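Long-range contacts in biuret hydrolase (Pseudomonas sp., PDB 6C62), which hydrolyses 1-carboxybiuret to urea-1,3-dicarboxylate and ammonia, a step in the bacterial degradation of the herbicide atrazine: residues T3-A11 and V62-P70; W291-F302 and L399-C409. One frame throughout, in Å; residues are numbered along the deposited sequence.

Contacts 1 and 2 sit on opposite sides of the centre of the chain, their own centres about 38 Å apart, and share no helix or strand. Contact 1 is partly buried and lays the first helix, 3-11, on the loop that leads into strand 70-74; it works by branched aliphatic side chains, with a water as its polar link. Contact 2 is buried and packs helix 294-312 on the short helix 402-407, within about 9 Å of the probable nucleophile S174, measured from the side chain of Q402. Its aromatic and alanine packing is joined by a polar corner where an arginine, a glutamine and a water meet.

Contact 1: T3-A11 and V62-P70; sequences TVEIIEGIA and VLPPLAGLP
L69 receives the N-terminal turns of helix 3-11 on its two methyl groups. Its CG lies opposite the backbone N (chi1 -173°), a setting that carries the branch to the helix, where T3 CG2 comes within 3.9 Å of both CD1 and CD2, the two side chains crossing at about a right angle. The same CD1 also meets I6 CG2 at 4.1 Å and the CG1 of I7, so one methyl serves three helix residues. T3 meets the leucine chiefly through its methyl; its hydroxyl OG1 is hydrogen-bonded to D214.

I7 reaches back to the earlier part of the loop. With CG1 beside the backbone N (chi1 -74°) and the chain extended beyond it, CD1 arrives 3.6 Å from P65 O and also touches L66 CD2, an aliphatic end resting on a turn carbonyl. I10 has nearly the same torsions one turn later, and its CD1 lies 3.6 Å from G68 O, while its CG2 borders A67 O. G68 has phi of 90° in the type II turn L66-L69; the positive phi by itself favours glycine, and a CB there would collide with I10 CD1. At the C-terminal end of helix 3-11, L63 CD1 lies 4.1 Å from A11 CA.

No direct hydrogen bond joins the two segments. A water bridges them instead, donating to I7 O and, at 2.7 Å, to A67 O. The loop is folded by two overlapping turns, the type I turn P64-A67 and the type II turn L66-L69, which share L66 and A67, and is tied by backbone bonds to A110, G111 and V113. The arrangement is an N-terminal helix packed by aliphatic side chains on the loop entering strand 70-74 of the large mixed sheet of the amidase fold.

Contact 2: W291-F302 and L399-C409; sequences WPDAEIGRAAAF and LLTQPVSFAGC
Two helical elements of the amidase fold, the first turns, 294-302, of helix 294-312 and the short helix 402-407, cross at 70° in this contact, their axes 7.9 Å apart at closest approach. F406 lies in the crossing: its CG is anti to the backbone N, which carries the ring out to helix 294-312, and A301 N stands 3.8 Å above the centre of one ring face. A301 CB reaches F406 CD1 at 3.6 Å, and A300 CB meets CE2 and CZ. An alanine in place of F406 would probably open a gap beside A300 and A301 and leave the helices less firmly seated. Close by, P403 CG rests 3.7 Å from A294 O.

At the polar corner the extended R298 crosses Q402, with guanidinium and amide planes 76° apart. The bond from R298 NE to Q402 OE1 is weak, 3.3 Å long and bent to 122°. A water in the guanidinium plane completes the link, accepting from R298 NH2 and donating to OE1 at 2.9 Å, while L399 CD2 lies over one guanidinium face.

At the far end W291 presents its ring edge to C409 SG, 4.1 Å from CH2, and NE1 is hydrogen-bonded to Y353. Close aliphatic and aromatic packing thus makes up most of the join, whereas the arginine charge meets a neutral amide through one weak, bent bond and a water, so the electrostatic share is probably modest.

Contact 1: T3-A11 and V62-P70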
# COMPACT_ATOMS: atom_id res chain seq x y z
N THR A 3 -38.39 10.29 -5.54
CA THR A 3 -37.44 11.40 -5.46
C THR A 3 -37.78 12.53 -6.40
O THR A 3 -37.90 13.66 -5.96
CB THR A 3 -36.03 10.83 -5.78
OG1 THR A 3 -35.67 9.87 -4.77
CG2 THR A 3 -35.01 11.90 -5.77
N VAL A 4 -37.92 12.23 -7.69
CA VAL A 4 -38.11 13.29 -8.70
C VAL A 4 -39.39 14.09 -8.41
O VAL A 4 -39.38 15.31 -8.47
CB VAL A 4 -38.12 12.68 -10.11
CG1 VAL A 4 -38.61 13.70 -11.16
CG2 VAL A 4 -36.72 12.21 -10.46
N GLU A 5 -40.47 13.39 -8.10
CA GLU A 5 -41.74 14.02 -7.80
C GLU A 5 -41.69 14.81 -6.49
O GLU A 5 -42.20 15.91 -6.42
CB GLU A 5 -42.82 12.95 -7.69
CG GLU A 5 -44.19 13.56 -7.72
CD GLU A 5 -45.33 12.55 -7.95
OE1 GLU A 5 -45.08 11.31 -8.16
OE2 GLU A 5 -46.49 13.06 -7.89
N ILE A 6 -41.03 14.26 -5.45
CA ILE A 6 -40.82 15.02 -4.22
C ILE A 6 -40.12 16.34 -4.47
O ILE A 6 -40.54 17.39 -3.98
CB ILE A 6 -40.01 14.23 -3.17
CG1 ILE A 6 -40.83 13.06 -2.66
CG2 ILE A 6 -39.69 15.13 -1.99
CD1 ILE A 6 -40.06 11.91 -2.03
N ILE A 7 -39.03 16.28 -5.19
CA ILE A 7 -38.24 17.48 -5.48
C ILE A 7 -39.06 18.51 -6.28
O ILE A 7 -38.99 19.72 -6.04
CB ILE A 7 -36.95 17.11 -6.25
CG1 ILE A 7 -35.95 16.46 -5.29
CG2 ILE A 7 -36.29 18.31 -6.95
CD1 ILE A 7 -34.91 15.63 -6.03
N GLU A 8 -39.83 18.00 -7.23
CA GLU A 8 -40.68 18.84 -8.07
C GLU A 8 -41.78 19.51 -7.27
O GLU A 8 -42.10 20.66 -7.51
CB GLU A 8 -41.27 17.95 -9.22
CG GLU A 8 -42.60 18.40 -9.86
CD GLU A 8 -42.49 19.72 -10.61
OE1 GLU A 8 -41.31 20.14 -10.89
OE2 GLU A 8 -43.60 20.30 -10.94
N GLY A 9 -42.39 18.76 -6.35
CA GLY A 9 -43.43 19.29 -5.45
C GLY A 9 -42.94 20.46 -4.59
O GLY A 9 -43.70 21.46 -4.35
N ILE A 10 -41.72 20.36 -4.08
CA ILE A 10 -41.15 21.46 -3.31
C ILE A 10 -40.73 22.64 -4.18
O ILE A 10 -41.01 23.80 -3.84
CB ILE A 10 -39.98 20.96 -2.46
CG1 ILE A 10 -40.52 20.01 -1.39
CG2 ILE A 10 -39.24 22.14 -1.81
CD1 ILE A 10 -39.48 19.11 -0.81
N ALA A 11 -40.09 22.34 -5.31
CA ALA A 11 -39.69 23.40 -6.24
C ALA A 11 -40.89 24.23 -6.76
O ALA A 11 -40.85 25.43 -6.78
CB ALA A 11 -38.88 22.82 -7.43
N VAL A 62 -33.46 30.31 -6.88
CA VAL A 62 -33.35 29.07 -7.59
C VAL A 62 -32.90 28.01 -6.55
O VAL A 62 -31.91 28.21 -5.90
CB VAL A 62 -32.41 29.15 -8.78
CG1 VAL A 62 -32.18 27.77 -9.40
CG2 VAL A 62 -33.06 30.00 -9.85
N LEU A 63 -33.67 26.94 -6.38
CA LEU A 63 -33.33 25.95 -5.35
C LEU A 63 -32.26 24.99 -5.81
O LEU A 63 -32.16 24.71 -7.00
CB LEU A 63 -34.57 25.19 -4.93
CG LEU A 63 -35.59 26.07 -4.19
CD1 LEU A 63 -36.85 25.24 -3.97
CD2 LEU A 63 -35.02 26.58 -2.91
N PRO A 64 -31.45 24.45 -4.88
CA PRO A 64 -30.46 23.48 -5.32
C PRO A 64 -31.15 22.11 -5.67
O PRO A 64 -32.38 21.91 -5.43
CB PRO A 64 -29.47 23.45 -4.14
CG PRO A 64 -30.35 23.74 -2.97
CD PRO A 64 -31.31 24.79 -3.47
N PRO A 65 -30.42 21.23 -6.33
CA PRO A 65 -31.04 20.08 -7.00
C PRO A 65 -31.69 19.05 -6.10
O PRO A 65 -32.55 18.29 -6.59
CB PRO A 65 -29.88 19.40 -7.72
CG PRO A 65 -28.81 20.35 -7.67
CD PRO A 65 -28.98 21.32 -6.60
N LEU A 66 -31.31 18.99 -4.84
CA LEU A 66 -31.98 18.06 -3.89
C LEU A 66 -32.83 18.80 -2.86
O LEU A 66 -33.11 18.27 -1.78
CB LEU A 66 -30.94 17.19 -3.18
CG LEU A 66 -30.09 16.28 -4.11
CD1 LEU A 66 -29.13 15.43 -3.31
CD2 LEU A 66 -30.94 15.37 -4.95
N ALA A 67 -33.25 20.01 -3.16
CA ALA A 67 -33.90 20.86 -2.15
C ALA A 67 -35.12 20.25 -1.51
O ALA A 67 -36.12 19.98 -2.17
CB ALA A 67 -34.28 22.23 -2.75
N GLY A 68 -35.01 19.99 -0.22
CA GLY A 68 -36.09 19.48 0.60
C GLY A 68 -36.18 17.96 0.68
O GLY A 68 -37.06 17.45 1.36
N LEU A 69 -35.29 17.25 -0.01
CA LEU A 69 -35.37 15.77 -0.11
C LEU A 69 -34.90 15.14 1.20
O LEU A 69 -33.79 15.36 1.64
CB LEU A 69 -34.53 15.26 -1.27
CG LEU A 69 -34.68 13.76 -1.56
CD1 LEU A 69 -35.97 13.48 -2.29
CD2 LEU A 69 -33.56 13.21 -2.36
N PRO A 70 -35.77 14.38 1.88
CA PRO A 70 -35.27 13.70 3.08
C PRO A 70 -34.32 12.54 2.81
O PRO A 70 -34.44 11.84 1.78
CB PRO A 70 -36.54 13.13 3.69
CG PRO A 70 -37.66 13.87 3.08
CD PRO A 70 -37.21 14.17 1.70
O HOH W 1 -36.84 20.98 -4.59

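Contact 2: W291-F302 and L399-C409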
# COMPACT_ATOMS: atom_id res chain seq x y z
N TRP A 291 -15.15 -13.73 -15.90
CA TRP A 291 -14.43 -12.73 -15.11
C TRP A 291 -13.10 -13.40 -14.72
O TRP A 291 -13.08 -14.58 -14.36
CB TRP A 291 -15.26 -12.39 -13.88
CG TRP A 291 -14.71 -11.30 -13.00
CD1 TRP A 291 -13.86 -11.48 -11.97
CD2 TRP A 291 -15.04 -9.93 -13.01
NE1 TRP A 291 -13.63 -10.30 -11.34
CE2 TRP A 291 -14.33 -9.32 -11.98
CE3 TRP A 291 -15.87 -9.15 -13.80
CZ2 TRP A 291 -14.42 -7.99 -11.70
CZ3 TRP A 291 -15.95 -7.79 -13.54
CH2 TRP A 291 -15.23 -7.21 -12.49
N PRO A 292 -11.98 -12.68 -14.85
CA PRO A 292 -10.71 -13.33 -14.48
C PRO A 292 -10.56 -13.68 -12.96
O PRO A 292 -10.78 -12.82 -12.09
CB PRO A 292 -9.68 -12.27 -14.90
CG PRO A 292 -10.39 -10.98 -14.62
CD PRO A 292 -11.76 -11.27 -15.21
N ASP A 293 -10.20 -14.91 -12.67
CA ASP A 293 -9.82 -15.34 -11.34
C ASP A 293 -10.83 -14.94 -10.26
O ASP A 293 -10.44 -14.47 -9.19
CB ASP A 293 -8.46 -14.72 -10.95
CG ASP A 293 -7.30 -15.18 -11.83
OD1 ASP A 293 -7.37 -16.30 -12.38
OD2 ASP A 293 -6.31 -14.42 -11.97
N ALA A 294 -12.10 -15.16 -10.50
CA ALA A 294 -13.14 -14.55 -9.61
C ALA A 294 -13.07 -15.14 -8.20
O ALA A 294 -13.14 -14.39 -7.22
CB ALA A 294 -14.52 -14.75 -10.18
N GLU A 295 -12.92 -16.45 -8.10
CA GLU A 295 -12.89 -17.09 -6.82
C GLU A 295 -11.63 -16.64 -6.01
O GLU A 295 -11.68 -16.53 -4.79
CB GLU A 295 -12.87 -18.60 -6.96
CG GLU A 295 -12.86 -19.32 -5.62
CD GLU A 295 -13.02 -20.84 -5.72
OE1 GLU A 295 -12.70 -21.42 -6.79
OE2 GLU A 295 -13.45 -21.43 -4.69
N ILE A 296 -10.52 -16.40 -6.70
CA ILE A 296 -9.27 -15.98 -6.05
C ILE A 296 -9.40 -14.50 -5.68
O ILE A 296 -8.86 -14.08 -4.65
CB ILE A 296 -8.02 -16.13 -6.96
CG1 ILE A 296 -7.95 -17.51 -7.61
CG2 ILE A 296 -6.73 -15.81 -6.22
CD1 ILE A 296 -8.05 -18.65 -6.71
N GLY A 297 -10.09 -13.71 -6.51
CA GLY A 297 -10.41 -12.32 -6.21
C GLY A 297 -11.19 -12.23 -4.89
O GLY A 297 -10.87 -11.42 -4.04
N ARG A 298 -12.19 -13.10 -4.71
CA ARG A 298 -12.90 -13.16 -3.46
C ARG A 298 -11.97 -13.53 -2.29
O ARG A 298 -12.06 -12.92 -1.19
CB ARG A 298 -14.07 -14.14 -3.51
CG ARG A 298 -14.66 -14.40 -2.08
CD ARG A 298 -15.97 -15.05 -2.10
NE ARG A 298 -16.44 -15.20 -0.73
CZ ARG A 298 -16.16 -16.23 0.08
NH1 ARG A 298 -15.41 -17.27 -0.30
NH2 ARG A 298 -16.64 -16.20 1.30
N ALA A 299 -11.10 -14.52 -2.52
CA ALA A 299 -10.22 -15.01 -1.52
C ALA A 299 -9.28 -13.89 -1.01
O ALA A 299 -9.13 -13.71 0.20
CB ALA A 299 -9.45 -16.21 -2.02
N ALA A 300 -8.69 -13.16 -1.93
CA ALA A 300 -7.80 -12.08 -1.60
C ALA A 300 -8.52 -10.94 -0.88
O ALA A 300 -7.98 -10.42 0.11
CB ALA A 300 -7.15 -11.54 -2.85
N ALA A 301 -9.73 -10.58 -1.34
CA ALA A 301 -10.53 -9.60 -0.65
C ALA A 301 -10.82 -10.02 0.81
O ALA A 301 -10.74 -9.22 1.74
CB ALA A 301 -11.81 -9.34 -1.35
N PHE A 302 -11.10 -11.30 0.97
CA PHE A 302 -11.47 -11.86 2.25
C PHE A 302 -10.32 -11.78 3.21
O PHE A 302 -10.47 -11.36 4.37
CB PHE A 302 -11.95 -13.30 2.07
CG PHE A 302 -12.66 -13.87 3.25
CD1 PHE A 302 -11.97 -14.29 4.32
CD2 PHE A 302 -14.03 -14.00 3.26
CE1 PHE A 302 -12.59 -14.80 5.45
CE2 PHE A 302 -14.69 -14.56 4.37
CZ PHE A 302 -13.95 -14.96 5.46
N LEU A 399 -20.96 -13.67 -1.80
CA LEU A 399 -20.22 -14.48 -2.78
C LEU A 399 -20.04 -13.82 -4.18
O LEU A 399 -19.00 -13.97 -4.82
CB LEU A 399 -20.93 -15.86 -2.94
CG LEU A 399 -20.69 -16.92 -1.85
CD1 LEU A 399 -21.65 -18.09 -2.03
CD2 LEU A 399 -19.27 -17.44 -1.81
N LEU A 400 -21.10 -13.18 -4.66
CA LEU A 400 -21.15 -12.57 -5.98
C LEU A 400 -20.69 -11.10 -6.01
O LEU A 400 -20.32 -10.58 -7.06
CB LEU A 400 -22.56 -12.64 -6.51
CG LEU A 400 -23.12 -14.08 -6.58
CD1 LEU A 400 -24.60 -14.10 -6.94
CD2 LEU A 400 -22.30 -14.90 -7.57
N THR A 401 -20.69 -10.44 -4.86
CA THR A 401 -20.30 -9.03 -4.75
C THR A 401 -18.79 -8.88 -4.53
O THR A 401 -18.16 -7.94 -5.06
CB THR A 401 -21.06 -8.32 -3.62
OG1 THR A 401 -21.02 -9.09 -2.42
CG2 THR A 401 -22.46 -8.14 -3.99
N GLN A 402 -18.23 -9.77 -3.73
CA GLN A 402 -16.88 -9.63 -3.21
C GLN A 402 -15.76 -9.57 -4.28
O GLN A 402 -14.86 -8.77 -4.15
CB GLN A 402 -16.61 -10.72 -2.14
CG GLN A 402 -15.36 -10.46 -1.32
CD GLN A 402 -15.35 -11.11 0.05
OE1 GLN A 402 -16.10 -12.06 0.28
NE2 GLN A 402 -14.61 -10.55 1.01
N PRO A 403 -15.86 -10.36 -5.35
CA PRO A 403 -14.79 -10.25 -6.41
C PRO A 403 -14.79 -8.88 -7.12
O PRO A 403 -13.74 -8.42 -7.55
CB PRO A 403 -15.20 -11.33 -7.42
CG PRO A 403 -16.11 -12.30 -6.66
CD PRO A 403 -16.81 -11.44 -5.65
N VAL A 404 -15.93 -8.23 -7.20
CA VAL A 404 -16.08 -7.02 -8.02
C VAL A 404 -15.60 -5.75 -7.31
O VAL A 404 -14.85 -4.93 -7.89
CB VAL A 404 -17.56 -6.86 -8.45
CG1 VAL A 404 -17.72 -5.60 -9.28
CG2 VAL A 404 -18.05 -8.12 -9.19
N SER A 405 -15.96 -5.59 -6.05
CA SER A 405 -15.44 -4.49 -5.24
C SER A 405 -13.91 -4.56 -5.02
O SER A 405 -13.29 -3.55 -4.80
CB SER A 405 -16.21 -4.40 -3.91
OG SER A 405 -16.45 -5.68 -3.44
N PHE A 406 -13.32 -5.75 -5.14
CA PHE A 406 -11.89 -5.89 -4.91
C PHE A 406 -11.06 -5.18 -6.01
O PHE A 406 -10.00 -4.62 -5.76
CB PHE A 406 -11.54 -7.35 -4.82
CG PHE A 406 -10.14 -7.60 -4.34
CD1 PHE A 406 -9.69 -7.02 -3.15
CD2 PHE A 406 -9.26 -8.37 -5.07
CE1 PHE A 406 -8.37 -7.18 -2.72
CE2 PHE A 406 -7.95 -8.52 -4.64
CZ PHE A 406 -7.53 -7.99 -3.46
N ALA A 407 -11.62 -5.22 -7.24
CA ALA A 407 -11.11 -4.45 -8.36
C ALA A 407 -11.57 -3.00 -8.34
O ALA A 407 -11.01 -2.17 -9.08
CB ALA A 407 -11.50 -5.10 -9.66
N GLY A 408 -12.60 -2.66 -7.55
CA GLY A 408 -13.01 -1.26 -7.40
C GLY A 408 -13.87 -0.76 -8.54
O GLY A 408 -13.99 0.45 -8.70
N CYS A 409 -14.49 -1.68 -9.33
CA CYS A 409 -15.32 -1.30 -10.46
C CYS A 409 -16.66 -0.74 -9.97
O CYS A 409 -17.22 -1.29 -9.03
CB CYS A 409 -15.62 -2.53 -11.33
SG CYS A 409 -14.21 -3.26 -12.13
O HOH W 2 -18.09 -13.55 1.78